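Local structure of glycosyl hydrolase BlGH5_18 (Bifidobacterium longum subsp. infantis, 7LQX) at residues D323-P326 and F327-A330; A348-A351 and Q352-R355. The protein probably hydrolyses glycosidic bonds in N-glycans, as a family GH5 subfamily 18 glycoside hydrolase of a gut bifidobacterium. One frame throughout, in Å; residues are numbered along the deposited sequence.

Contact 1: residues D323-P326 and F327-A330; sequences DFPP and FEHA. With EDO (1,2-ethanediol), chain E; SO4 (sulfate ion), chain G.
The rings of F324 and H329 meet obliquely across one turn of chain, their planes at 61° and their centroids 5.4 Å apart. The nearer approach is made by F324 CB, which lies 3.8 Å from H329 NE2. H329 has CG anti to its carbonyl carbon (chi1 -72°), which folds the imidazole back so that P326 O lies at its edge, near the ring plane. Water 1 also sits in that plane and is bonded to NE2 at 2.8 Å, while ND1 is hydrogen-bonded to V317 O; both ring nitrogens therefore have partners. F324 O and sulfate O3 are also within bonding reach of this water, though it cannot donate to every acceptor around it at once. Sulfate O2 accepts the N-H of D323.

F324 and E328 cross at about a right angle, F324 CD2 touching E328 CB at 3.8 Å. P325 CB rests 3.6 Å from F327 CE1, and P325 and E328 run side by side, pointing the same way. Chi1 of E328 (-67°) sets CG over one face of the F327 ring, toward its rim; the bend at chi2 then directs the carboxylate to a 1,2-ethanediol, where OE2 accepts O1 at 2.5 Å.

Beneath the side chains, E328 N bonds to P325 O (2.9 Å) and H329 N to P326 O (3.1 Å), which closes the turn. The chemistry is thus divided: P325, F327 and buried F324, edge-to-face with W36 and F113, supply apolar packing and P326 its carbonyl, while the E328 carboxylate takes both hydroxyls of a diol that, like the sulfate, probably came from the crystallisation liquor, with S111 OG a further diol partner.

Contact 2: residues A348-A351 and Q352-R355; sequences AEMA and QEYR
Backbone hydrogen bonds of the i to i+4 kind join A348-A351 to Q352-R355: Q352 N to A348 O, E353 N to E349 O, Y354 N to M350 O and R355 N to A351 O. R355 N to A351 O measures 2.9 Å, and A351 O also takes a weak bond from Y354 N at 3.4 Å.

The polar side-chain contacts centre on R355. Its CG lies between the backbone N and the carbonyl carbon (chi1 67°), and a bend at chi3 carries the guanidinium back over the helix, with A351 O 3.6 Å above the centre of one face. NH1 donates almost straight (176°) to Q352 OE1 at 2.8 Å; the acceptor lies in the guanidinium plane, but the N-H arrives well above the amide plane of Q352. NH2 reaches G59 O and, through water 2, A348 O. With an alanine in place of R355, the Q352 amide would lose its NH1 partner and is likely to turn more freely, and G59 O and water 2 would lose this donor.

Apolar and mixed packing occupies another flank. M350, a selenomethionine, lies alongside E353, its CE 3.4 Å from E353 OE2, and its SE is 4.2 Å from Y354 CE2. M350 O lies at the edge of the Y354 ring, in its plane, 3.4 Å from CD2. M350 and Y354 also pack on helix 289-300, where R294 forms a salt bridge with E349, while A351, Y354 and R355 touch F26 of strand 25-29. This is the C-terminal part of an amphipathic helix that follows the eighth strand of a (beta/alpha)8 barrel and covers its first strand, as in the GH5 family.

Both contacts belong to the segment that follows strand 306-312, the eighth of the parallel barrel strands. Contact 1 comes first, in the loop leaving that strand; contact 2 follows on helix 342-354, so the two are in series. Their centres lie 27 Å apart, and the nearest atoms are about 14 Å apart without touching. Residues 323-330 lie at the C-terminal end of the strands, the end where GH5 enzymes carry their active sites, and D323 there meets R76 of the second subunit. Residues 348-355, the last turns of the helix, lie toward the N-terminal end, as R355 bonding to M24 and G59 indicates. They cover the barrel's outside where strand 25-29 pairs with strand 306-312, against helix 289-300.

Contact 1: residues D323-P326 and F327-A330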
loop_
_atom_site.group_PDB
_atom_site.type_symbol
_atom_site.label_atom_id
_atom_site.label_comp_id
_atom_site.label_asym_id
_atom_site.label_seq_id
_atom_site.Cartn_x
_atom_site.Cartn_y
_atom_site.Cartn_z
ATOM N N ASP A 323 11.086 -2.924 11.801
ATOM C CA ASP A 323 11.599 -2.381 10.555
ATOM C C ASP A 323 11.796 -0.873 10.590
ATOM O O ASP A 323 12.262 -0.321 9.599
ATOM C CB ASP A 323 10.788 -2.814 9.322
ATOM C CG ASP A 323 10.786 -4.322 9.142
ATOM O OD1 ASP A 323 11.845 -4.955 9.335
ATOM O OD2 ASP A 323 9.719 -4.876 8.833
ATOM N N PHE A 324 11.492 -0.203 11.692
ATOM C CA PHE A 324 11.887 1.180 11.806
ATOM C C PHE A 324 13.390 1.248 12.052
ATOM O O PHE A 324 13.923 0.448 12.829
ATOM C CB PHE A 324 11.245 1.842 13.019
ATOM C CG PHE A 324 9.810 2.187 12.855
ATOM C CD1 PHE A 324 8.832 1.251 13.086
ATOM C CD2 PHE A 324 9.429 3.467 12.500
ATOM C CE1 PHE A 324 7.506 1.577 12.958
ATOM C CE2 PHE A 324 8.107 3.795 12.372
ATOM C CZ PHE A 324 7.142 2.857 12.603
ATOM N N PRO A 325 14.089 2.212 11.460
ATOM C CA PRO A 325 15.414 2.564 11.978
ATOM C C PRO A 325 15.309 2.742 13.480
ATOM O O PRO A 325 14.394 3.430 13.955
ATOM C CB PRO A 325 15.730 3.889 11.270
ATOM C CG PRO A 325 14.935 3.833 9.994
ATOM C CD PRO A 325 13.664 3.095 10.358
ATOM N N PRO A 326 16.169 2.087 14.258
ATOM C CA PRO A 326 15.934 2.025 15.713
ATOM C C PRO A 326 15.692 3.363 16.391
ATOM O O PRO A 326 14.830 3.448 17.272
ATOM C CB PRO A 326 17.205 1.333 16.233
ATOM C CG PRO A 326 17.594 0.429 15.101
ATOM C CD PRO A 326 17.257 1.181 13.834
ATOM N N PHE A 327 16.430 4.407 16.020
ATOM C CA PHE A 327 16.264 5.700 16.680
ATOM C C PHE A 327 14.847 6.244 16.549
ATOM O O PHE A 327 14.440 7.080 17.366
ATOM C CB PHE A 327 17.271 6.710 16.121
ATOM C CG PHE A 327 16.876 7.286 14.797
ATOM C CD1 PHE A 327 17.150 6.619 13.613
ATOM C CD2 PHE A 327 16.226 8.502 14.732
ATOM C CE1 PHE A 327 16.775 7.155 12.398
ATOM C CE2 PHE A 327 15.857 9.037 13.521
ATOM C CZ PHE A 327 16.140 8.366 12.353
ATOM N N GLU A 328 14.092 5.821 15.528
ATOM C CA GLU A 328 12.752 6.360 15.344
ATOM C C GLU A 328 11.889 6.106 16.562
ATOM O O GLU A 328 11.003 6.906 16.882
ATOM C CB GLU A 328 12.080 5.740 14.118
ATOM C CG GLU A 328 12.719 6.114 12.798
ATOM C CD GLU A 328 12.193 7.412 12.192
ATOM O OE1 GLU A 328 11.351 8.102 12.810
ATOM O OE2 GLU A 328 12.635 7.739 11.074
ATOM N N HIS A 329 12.124 4.995 17.256
ATOM C CA HIS A 329 11.265 4.650 18.368
ATOM C C HIS A 329 11.368 5.658 19.503
ATOM O O HIS A 329 10.395 5.845 20.246
ATOM C CB HIS A 329 11.633 3.276 18.906
ATOM C CG HIS A 329 11.235 2.143 18.013
ATOM N ND1 HIS A 329 9.995 1.546 18.081
ATOM C CD2 HIS A 329 11.918 1.481 17.049
ATOM C CE1 HIS A 329 9.929 0.572 17.191
ATOM N NE2 HIS A 329 11.084 0.508 16.554
ATOM N N ALA A 330 12.531 6.298 19.663
ATOM C CA ALA A 330 12.859 7.094 20.841
ATOM C C ALA A 330 12.681 8.593 20.625
ATOM O O ALA A 330 13.053 9.383 21.500
ATOM C CB ALA A 330 14.301 6.804 21.276
HETATM C C1 EDO E . 12.636 11.297 10.761
HETATM O O1 EDO E . 13.415 10.100 10.722
HETATM C C2 EDO E . 11.498 11.163 11.767
HETATM O O2 EDO E . 10.706 10.006 11.473
HETATM S S SO4 G . 13.594 -4.338 14.282
HETATM O O1 SO4 G . 13.740 -5.693 14.806
HETATM O O2 SO4 G . 13.192 -4.423 12.887
HETATM O O3 SO4 G . 12.603 -3.615 15.078
HETATM O O4 SO4 G . 14.868 -3.629 14.347
HETATM O O HOH W 1 11.903 -1.145 14.507
#

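Contact 2: residues A348-A351 and Q352-R355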
loop_
_atom_site.group_PDB
_atom_site.type_symbol
_atom_site.label_atom_id
_atom_site.label_comp_id
_atom_site.label_asym_id
_atom_site.label_seq_id
_atom_site.Cartn_x
_atom_site.Cartn_y
_atom_site.Cartn_z
ATOM N N ALA A 348 8.875 21.709 27.210
ATOM C CA ALA A 348 7.915 22.509 27.960
ATOM C C ALA A 348 8.567 23.778 28.490
ATOM O O ALA A 348 7.965 24.859 28.450
ATOM C CB ALA A 348 7.335 21.686 29.111
ATOM N N GLU A 349 9.797 23.663 28.998
ATOM C CA GLU A 349 10.505 24.833 29.507
ATOM C C GLU A 349 10.763 25.836 28.395
ATOM O O GLU A 349 10.651 27.048 28.596
ATOM C CB GLU A 349 11.829 24.407 30.140
ATOM C CG GLU A 349 11.679 23.649 31.448
ATOM C CD GLU A 349 12.891 22.784 31.786
ATOM O OE1 GLU A 349 12.767 21.902 32.666
ATOM O OE2 GLU A 349 13.965 22.977 31.175
HETATM N N MSE A 350 11.099 25.350 27.214
HETATM C CA MSE A 350 11.387 26.249 26.105
HETATM C C MSE A 350 10.121 26.959 25.646
HETATM O O MSE A 350 10.150 28.150 25.334
HETATM C CB MSE A 350 12.034 25.484 24.960
HETATM C CG MSE A 350 13.414 24.929 25.294
HETATM SE SE MSE A 350 14.693 26.238 25.930
HETATM C CE MSE A 350 14.278 26.269 27.821
ATOM N N ALA A 351 9.000 26.245 25.601
ATOM C CA ALA A 351 7.746 26.887 25.232
ATOM C C ALA A 351 7.401 27.992 26.221
ATOM O O ALA A 351 6.978 29.085 25.826
ATOM C CB ALA A 351 6.632 25.848 25.180
ATOM N N GLN A 352 7.603 27.735 27.510
ATOM C CA GLN A 352 7.319 28.753 28.512
ATOM C C GLN A 352 8.231 29.964 28.343
ATOM O O GLN A 352 7.796 31.107 28.531
ATOM C CB GLN A 352 7.464 28.155 29.913
ATOM C CG GLN A 352 6.885 29.039 31.013
ATOM C CD GLN A 352 5.369 28.940 31.108
ATOM O OE1 GLN A 352 4.764 27.983 30.620
ATOM N NE2 GLN A 352 4.750 29.931 31.739
ATOM N N GLU A 353 9.496 29.741 27.986
ATOM C CA GLU A 353 10.436 30.850 27.853
ATOM C C GLU A 353 10.174 31.675 26.597
ATOM O O GLU A 353 10.347 32.900 26.611
ATOM C CB GLU A 353 11.870 30.311 27.838
ATOM C CG GLU A 353 12.942 31.382 27.749
ATOM C CD GLU A 353 14.347 30.818 27.872
ATOM O OE1 GLU A 353 15.313 31.581 27.658
ATOM O OE2 GLU A 353 14.484 29.615 28.179
ATOM N N TYR A 354 9.763 31.034 25.500
ATOM C CA TYR A 354 9.761 31.694 24.202
ATOM C C TYR A 354 8.387 32.022 23.635
ATOM O O TYR A 354 8.308 32.856 22.729
ATOM C CB TYR A 354 10.554 30.873 23.165
ATOM C CG TYR A 354 12.038 30.973 23.394
ATOM C CD1 TYR A 354 12.774 32.037 22.893
ATOM C CD2 TYR A 354 12.702 30.027 24.151
ATOM C CE1 TYR A 354 14.132 32.140 23.137
ATOM C CE2 TYR A 354 14.056 30.128 24.397
ATOM C CZ TYR A 354 14.765 31.184 23.881
ATOM O OH TYR A 354 16.113 31.289 24.121
ATOM N N ARG A 355 7.302 31.433 24.143
ATOM C CA ARG A 355 6.032 31.613 23.443
ATOM C C ARG A 355 5.603 33.077 23.402
ATOM O O ARG A 355 4.972 33.505 22.430
ATOM C CB ARG A 355 4.913 30.744 24.023
ATOM C CG ARG A 355 4.446 31.067 25.415
ATOM C CD ARG A 355 3.147 30.300 25.751
ATOM N NE ARG A 355 3.341 28.864 25.946
ATOM C CZ ARG A 355 3.694 28.314 27.106
ATOM N NH1 ARG A 355 3.909 29.086 28.163
ATOM N NH2 ARG A 355 3.840 26.999 27.212
HETATM O O HOH W 2 5.192 24.912 28.732
#